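SAV1430 (Staphylococcus aureus subsp. aureus Mu50, PDB 2FFM) is of unknown function but belongs to the Nfu/NifU N-terminal scaffold family, whose members are linked to iron-sulfur cluster assembly. Local coordinates at residues E49-I54 and E72-K77. Residues are numbered along the deposited sequence; the frame is centred on the assembly and turned at random.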
# COMPACT_ATOMS: atom_id res chain seq x y z
N GLU A 49 6.02 -1.04 -9.97
CA GLU A 49 7.47 -0.86 -9.98
C GLU A 49 7.89 0.14 -8.91
O GLU A 49 7.54 1.33 -8.99
CB GLU A 49 7.91 -0.35 -11.36
CG GLU A 49 9.37 0.14 -11.50
CD GLU A 49 10.33 -0.94 -12.00
OE1 GLU A 49 11.51 -0.59 -12.30
OE2 GLU A 49 9.90 -2.12 -12.09
N GLY A 50 8.62 -0.33 -7.91
CA GLY A 50 9.06 0.55 -6.85
C GLY A 50 8.49 0.21 -5.49
O GLY A 50 9.03 0.61 -4.46
N VAL A 51 7.39 -0.52 -5.48
CA VAL A 51 6.79 -0.92 -4.23
C VAL A 51 7.61 -2.06 -3.65
O VAL A 51 7.88 -3.05 -4.33
CB VAL A 51 5.33 -1.39 -4.43
CG1 VAL A 51 4.78 -1.97 -3.13
CG2 VAL A 51 4.47 -0.21 -4.88
N LYS A 52 8.02 -1.91 -2.40
CA LYS A 52 8.82 -2.94 -1.74
C LYS A 52 7.94 -3.90 -0.93
O LYS A 52 8.00 -5.10 -1.12
CB LYS A 52 9.88 -2.29 -0.83
CG LYS A 52 10.69 -3.28 0.01
CD LYS A 52 11.78 -3.99 -0.80
CE LYS A 52 13.13 -3.28 -0.65
NZ LYS A 52 13.01 -1.82 -0.97
N SER A 53 7.14 -3.35 -0.01
CA SER A 53 6.26 -4.18 0.81
C SER A 53 5.02 -3.39 1.18
O SER A 53 4.94 -2.19 0.90
CB SER A 53 6.95 -4.63 2.09
OG SER A 53 6.90 -3.60 3.07
N ILE A 54 4.08 -4.06 1.84
CA ILE A 54 2.83 -3.44 2.26
C ILE A 54 2.44 -3.89 3.66
O ILE A 54 2.39 -5.08 3.94
CB ILE A 54 1.67 -3.79 1.30
CG1 ILE A 54 1.98 -3.31 -0.11
CG2 ILE A 54 0.36 -3.17 1.79
CD1 ILE A 54 2.18 -1.81 -0.19
N GLU A 72 6.93 10.30 -6.57
CA GLU A 72 6.33 11.05 -7.68
C GLU A 72 5.90 10.10 -8.80
O GLU A 72 4.94 10.37 -9.52
CB GLU A 72 7.33 12.07 -8.26
CG GLU A 72 7.78 13.20 -7.33
CD GLU A 72 8.77 12.77 -6.25
OE1 GLU A 72 9.73 12.03 -6.56
OE2 GLU A 72 8.61 13.20 -5.09
N THR A 73 6.60 8.98 -8.95
CA THR A 73 6.28 8.00 -9.99
C THR A 73 5.52 6.77 -9.48
O THR A 73 4.76 6.16 -10.24
CB THR A 73 7.56 7.51 -10.72
OG1 THR A 73 7.20 6.50 -11.67
CG2 THR A 73 8.54 6.92 -9.72
N VAL A 74 5.73 6.42 -8.22
CA VAL A 74 5.08 5.26 -7.60
C VAL A 74 3.67 5.54 -7.07
O VAL A 74 2.75 4.76 -7.33
CB VAL A 74 5.94 4.70 -6.42
CG1 VAL A 74 5.22 3.53 -5.74
CG2 VAL A 74 7.30 4.25 -6.93
N LEU A 75 3.51 6.65 -6.36
CA LEU A 75 2.22 7.00 -5.77
C LEU A 75 1.06 7.03 -6.76
O LEU A 75 -0.02 6.51 -6.49
CB LEU A 75 2.31 8.35 -5.03
CG LEU A 75 1.34 8.57 -3.86
CD1 LEU A 75 1.50 7.40 -2.90
CD2 LEU A 75 1.60 9.88 -3.15
N PRO A 76 1.27 7.64 -7.94
CA PRO A 76 0.18 7.69 -8.92
C PRO A 76 -0.24 6.31 -9.40
O PRO A 76 -1.43 6.04 -9.60
CB PRO A 76 0.76 8.56 -10.03
CG PRO A 76 2.23 8.32 -9.92
CD PRO A 76 2.46 8.36 -8.44
N LYS A 77 0.74 5.44 -9.60
CA LYS A 77 0.42 4.09 -10.06
C LYS A 77 -0.26 3.34 -8.91
O LYS A 77 -1.11 2.48 -9.14
CB LYS A 77 1.69 3.36 -10.51
CG LYS A 77 2.39 4.01 -11.68
CD LYS A 77 3.69 3.29 -11.97
CE LYS A 77 4.55 4.03 -12.98
NZ LYS A 77 5.88 3.35 -13.13
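V74, on the helix 71-80, meets G50 and V51 where the chain enters the strand 51-57, a compact example of how one branched side chain joins a helix to the loop leading into a strand. From its CA, V74 sends CB toward the 49-54 segment, and there the side chain forks. CG1, anti to the backbone N (chi1 177°), reaches CG2 of V51 at 3.9 Å, the two valines meeting at an oblique angle through one methyl each. The other branch, CG2, lies beside the V74 backbone N and leans on the turn itself, 4.1 Å from G50 CA and 3.6 Å from E49 O. G50 has no side chain, and its CA lies 6.2 Å from V74 CA. V48 adds to the apolar surroundings of V74, while V51 continues onto V63 of the neighbouring strand 60-65. The contact thus sets the helix beside one end of a strand in the antiparallel sheet of this Nfu/NifU N-terminal family protein. With no hydrogen bond between the segments, helix and strand entry are held by van der Waals contact alone, one methyl against a methyl and the other against backbone, carbonyl oxygen included, so fit of shape rather than hydrogen-bond direction sets the contact.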